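Local coordinates for protein spydx (Streptococcus pyogenes, PDB 2J43) that binds host lung glycogen through its tandem family 41 carbohydrate-binding modules, part of a cell-wall-anchored streptococcal virulence factor that probably hydrolyses alpha-1,6 glucosidic linkages, at residues Pro162-Ile174 with Lys185-Asp197. Numbering follows the deposited sequence.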
# COMPACT_ATOMS: atom_id res chain seq x y z
N PRO A 162 0.97 -14.88 -9.80
CA PRO A 162 2.15 -14.73 -10.66
C PRO A 162 1.79 -14.21 -12.04
O PRO A 162 0.83 -14.70 -12.61
CB PRO A 162 2.72 -16.16 -10.77
CG PRO A 162 1.95 -17.02 -9.85
CD PRO A 162 0.66 -16.30 -9.51
N LEU A 163 2.56 -13.26 -12.55
CA LEU A 163 2.35 -12.63 -13.84
C LEU A 163 3.32 -13.24 -14.89
O LEU A 163 4.35 -13.81 -14.54
CB LEU A 163 2.60 -11.11 -13.75
CG LEU A 163 1.88 -10.28 -12.68
CD1 LEU A 163 2.35 -8.84 -12.67
CD2 LEU A 163 0.42 -10.30 -13.00
N LYS A 164 2.94 -13.16 -16.16
CA LYS A 164 3.83 -13.60 -17.22
C LYS A 164 4.98 -12.59 -17.35
O LYS A 164 4.85 -11.42 -16.97
CB LYS A 164 3.08 -13.78 -18.55
CG LYS A 164 2.80 -15.23 -18.89
CD LYS A 164 2.12 -15.39 -20.26
CE LYS A 164 0.83 -16.22 -20.19
NZ LYS A 164 -0.40 -15.36 -20.18
N GLU A 165 6.13 -13.08 -17.84
CA GLU A 165 7.26 -12.23 -18.24
C GLU A 165 6.67 -11.23 -19.20
O GLU A 165 5.92 -11.61 -20.09
CB GLU A 165 8.36 -13.06 -18.97
CG GLU A 165 9.47 -12.27 -19.69
CD GLU A 165 9.26 -12.01 -21.22
OE1 GLU A 165 8.64 -12.84 -21.97
OE2 GLU A 165 9.77 -10.95 -21.70
N GLY A 166 6.98 -9.95 -19.01
CA GLY A 166 6.50 -8.90 -19.89
C GLY A 166 5.03 -8.57 -19.79
O GLY A 166 4.44 -8.04 -20.74
N ALA A 167 4.43 -8.84 -18.62
CA ALA A 167 3.00 -8.59 -18.46
C ALA A 167 2.66 -7.11 -18.57
O ALA A 167 3.34 -6.25 -17.99
CB ALA A 167 2.50 -9.18 -17.12
N ASN A 168 1.59 -6.81 -19.29
CA ASN A 168 1.03 -5.45 -19.39
C ASN A 168 -0.36 -5.29 -18.80
O ASN A 168 -0.66 -4.21 -18.29
CB ASN A 168 0.90 -5.03 -20.85
CG ASN A 168 2.22 -4.96 -21.56
OD1 ASN A 168 3.17 -4.34 -21.07
ND2 ASN A 168 2.29 -5.60 -22.72
N GLU A 169 -1.22 -6.31 -18.92
CA GLU A 169 -2.63 -6.20 -18.55
C GLU A 169 -3.14 -7.52 -17.92
O GLU A 169 -2.74 -8.59 -18.37
CB GLU A 169 -3.44 -5.85 -19.79
CG GLU A 169 -4.79 -5.25 -19.48
CD GLU A 169 -5.45 -4.61 -20.70
OE1 GLU A 169 -4.78 -3.81 -21.39
OE2 GLU A 169 -6.65 -4.91 -20.95
N ILE A 170 -3.90 -7.41 -16.84
CA ILE A 170 -4.53 -8.58 -16.21
C ILE A 170 -6.02 -8.33 -16.17
O ILE A 170 -6.46 -7.21 -16.05
CB ILE A 170 -3.97 -8.85 -14.76
CG1 ILE A 170 -4.59 -10.10 -14.11
CG2 ILE A 170 -4.26 -7.69 -13.83
CD1 ILE A 170 -3.99 -10.40 -12.72
N GLY A 171 -6.78 -9.42 -16.29
CA GLY A 171 -8.20 -9.38 -16.07
C GLY A 171 -8.49 -10.39 -14.97
O GLY A 171 -7.80 -11.40 -14.80
N PHE A 172 -9.52 -10.08 -14.23
CA PHE A 172 -9.98 -10.98 -13.20
C PHE A 172 -11.43 -10.72 -12.82
O PHE A 172 -12.06 -9.72 -13.19
CB PHE A 172 -9.05 -10.92 -11.97
CG PHE A 172 -9.02 -9.61 -11.25
CD1 PHE A 172 -9.86 -9.34 -10.15
CD2 PHE A 172 -8.16 -8.61 -11.66
CE1 PHE A 172 -9.79 -8.11 -9.51
CE2 PHE A 172 -8.10 -7.40 -10.96
CZ PHE A 172 -8.92 -7.18 -9.91
N LEU A 173 -12.00 -11.66 -12.07
CA LEU A 173 -13.36 -11.52 -11.60
C LEU A 173 -13.48 -12.19 -10.27
O LEU A 173 -12.85 -13.20 -10.04
CB LEU A 173 -14.35 -12.13 -12.60
CG LEU A 173 -15.79 -11.67 -12.45
CD1 LEU A 173 -16.05 -10.17 -12.56
CD2 LEU A 173 -16.73 -12.40 -13.46
N ILE A 174 -14.27 -11.63 -9.38
CA ILE A 174 -14.50 -12.31 -8.09
C ILE A 174 -15.75 -13.18 -8.23
O ILE A 174 -16.84 -12.67 -8.62
CB ILE A 174 -14.70 -11.33 -6.94
CG1 ILE A 174 -13.59 -10.29 -6.87
CG2 ILE A 174 -14.79 -12.08 -5.59
CD1 ILE A 174 -12.18 -10.87 -6.72
N LYS A 185 -21.00 -14.88 -10.66
CA LYS A 185 -20.24 -13.61 -10.75
C LYS A 185 -20.73 -12.63 -9.67
O LYS A 185 -21.90 -12.26 -9.63
CB LYS A 185 -20.43 -12.99 -12.12
CG LYS A 185 -19.97 -13.88 -13.22
CD LYS A 185 -20.18 -13.17 -14.58
CE LYS A 185 -19.50 -13.87 -15.66
NZ LYS A 185 -19.58 -13.08 -16.97
N VAL A 186 -19.84 -12.21 -8.77
CA VAL A 186 -20.27 -11.37 -7.65
C VAL A 186 -20.83 -10.06 -8.20
O VAL A 186 -21.85 -9.55 -7.70
CB VAL A 186 -19.13 -11.16 -6.64
CG1 VAL A 186 -19.51 -10.09 -5.61
CG2 VAL A 186 -18.88 -12.45 -5.95
N GLN A 187 -20.18 -9.55 -9.21
CA GLN A 187 -20.78 -8.59 -10.13
C GLN A 187 -20.33 -8.90 -11.56
O GLN A 187 -19.36 -9.62 -11.78
CB GLN A 187 -20.45 -7.15 -9.66
CG GLN A 187 -18.96 -6.81 -9.58
CD GLN A 187 -18.32 -6.64 -10.92
OE1 GLN A 187 -17.23 -7.17 -11.20
NE2 GLN A 187 -19.00 -5.89 -11.79
N PRO A 188 -21.06 -8.41 -12.57
CA PRO A 188 -20.87 -8.91 -13.93
C PRO A 188 -19.75 -8.35 -14.78
O PRO A 188 -19.49 -8.89 -15.84
CB PRO A 188 -22.24 -8.64 -14.61
CG PRO A 188 -22.87 -7.60 -13.84
CD PRO A 188 -22.18 -7.48 -12.48
N LYS A 189 -19.10 -7.28 -14.36
CA LYS A 189 -18.14 -6.68 -15.25
C LYS A 189 -16.76 -7.14 -14.87
O LYS A 189 -16.35 -7.04 -13.71
CB LYS A 189 -18.26 -5.16 -15.22
CG LYS A 189 -19.30 -4.59 -16.22
CD LYS A 189 -19.84 -3.23 -15.74
CE LYS A 189 -21.39 -3.18 -15.60
NZ LYS A 189 -21.74 -2.78 -14.19
N ASP A 190 -16.02 -7.57 -15.86
CA ASP A 190 -14.64 -7.98 -15.68
C ASP A 190 -13.80 -6.84 -15.14
O ASP A 190 -13.89 -5.70 -15.63
CB ASP A 190 -14.06 -8.37 -17.00
CG ASP A 190 -14.56 -9.72 -17.52
OD1 ASP A 190 -15.13 -10.53 -16.76
OD2 ASP A 190 -14.30 -10.05 -18.71
N TYR A 191 -12.97 -7.14 -14.16
CA TYR A 191 -11.97 -6.18 -13.69
C TYR A 191 -10.76 -6.23 -14.58
O TYR A 191 -10.24 -7.27 -14.87
CB TYR A 191 -11.52 -6.53 -12.28
CG TYR A 191 -12.56 -6.41 -11.24
CD1 TYR A 191 -12.99 -5.18 -10.83
CD2 TYR A 191 -13.12 -7.53 -10.64
CE1 TYR A 191 -13.94 -5.04 -9.85
CE2 TYR A 191 -14.03 -7.43 -9.66
CZ TYR A 191 -14.49 -6.19 -9.26
OH TYR A 191 -15.46 -6.14 -8.29
N LEU A 192 -10.27 -5.05 -14.97
CA LEU A 192 -9.11 -4.96 -15.82
C LEU A 192 -8.08 -4.05 -15.16
O LEU A 192 -8.45 -3.01 -14.60
CB LEU A 192 -9.52 -4.37 -17.18
CG LEU A 192 -9.49 -5.27 -18.43
CD1 LEU A 192 -9.88 -6.76 -18.20
CD2 LEU A 192 -10.35 -4.63 -19.56
N PHE A 193 -6.83 -4.46 -15.19
CA PHE A 193 -5.75 -3.63 -14.62
C PHE A 193 -4.53 -3.65 -15.47
O PHE A 193 -4.02 -4.68 -15.83
CB PHE A 193 -5.41 -4.11 -13.19
CG PHE A 193 -4.47 -3.18 -12.46
CD1 PHE A 193 -4.92 -1.94 -12.01
CD2 PHE A 193 -3.18 -3.56 -12.20
CE1 PHE A 193 -4.04 -1.08 -11.35
CE2 PHE A 193 -2.30 -2.72 -11.51
CZ PHE A 193 -2.75 -1.49 -11.09
N LYS A 194 -3.99 -2.46 -15.76
CA LYS A 194 -2.82 -2.36 -16.63
C LYS A 194 -1.77 -1.36 -16.14
O LYS A 194 -1.02 -0.82 -16.95
CB LYS A 194 -3.28 -1.96 -18.05
CG LYS A 194 -4.09 -0.68 -18.14
CD LYS A 194 -3.89 0.05 -19.48
CE LYS A 194 -4.73 -0.52 -20.60
NZ LYS A 194 -4.79 0.43 -21.77
N GLU A 195 -1.70 -1.11 -14.84
CA GLU A 195 -0.63 -0.28 -14.27
C GLU A 195 0.37 -1.16 -13.49
O GLU A 195 0.72 -0.85 -12.36
CB GLU A 195 -1.21 0.82 -13.34
CG GLU A 195 -2.52 1.48 -13.76
CD GLU A 195 -2.95 2.63 -12.83
OE1 GLU A 195 -3.15 2.44 -11.59
OE2 GLU A 195 -3.06 3.76 -13.34
N LEU A 196 0.82 -2.26 -14.07
CA LEU A 196 1.66 -3.22 -13.33
C LEU A 196 3.07 -2.75 -12.93
O LEU A 196 3.73 -3.38 -12.10
CB LEU A 196 1.79 -4.54 -14.08
CG LEU A 196 0.50 -5.28 -14.44
CD1 LEU A 196 0.82 -6.43 -15.41
CD2 LEU A 196 -0.21 -5.82 -13.20
N ASP A 197 3.56 -1.67 -13.52
CA ASP A 197 4.91 -1.20 -13.21
C ASP A 197 4.95 -0.39 -11.93
O ASP A 197 5.94 -0.43 -11.21
CB ASP A 197 5.49 -0.40 -14.38
CG ASP A 197 5.85 -1.28 -15.57
OD1 ASP A 197 5.77 -2.53 -15.47
OD2 ASP A 197 6.25 -0.81 -16.66
O HOH W 1 1.31 -2.81 -16.99
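F172 and Y191 form the apolar centre, paired on the inward side of two antiparallel strands. The CB of Y191 sits over the middle of the F172 ring, 3.6 Å from its centroid, in a CH-pi contact. The two rings are nearly parallel, at 23°, but slid so far apart that they barely overlap; F172 reaches this place because its CG lies between the backbone N and the carbonyl carbon (chi1 65°). F172 also packs on V130, I116 and V204, and Y191 on V204; large apolar rings suit this buried side of the sheet in the second beta-sandwich module. On the same side, I170 lays CG2 against F193 CB at 3.8 Å, while I174 brings CG1 to Y191 CE2 and CG2 alongside V186 CG2.

Beyond the strands, L196 drives CD1 against the methyl of A167, 3.6 Å from its CB, and meets L163 tip to tip; these two partners flank and end the type II turn K164-A167. At the other end the branched tip of L173 packs on the loop 185-190: CD1 lies 3.3 Å from K189 O, and CD2 rests on the aliphatic chain of K185.

Paired backbone bonds join I170 to F193 and F172 to Y191; between them G171 has no side chain, and L192 CD1 packs 3.8 Å from its CA, where a CB would be tight. Past the strand pairs, V186 N gives one further backbone bond to I174 O. A water donates to N168 O and, weakly, to K194 O, and accepts from L196 N. At the polar rim E169 and K194 run side by side, OE1 and NZ 4.3 Å apart, too far for a salt bridge; Y191 sends its hydroxyl to D208 O. Main-chain bonds and buried apolar contacts thus hold strand 191-193, outermost in its sheet within this chain, while E169 OE2 makes its salt bridge to K134 on strand 128-134.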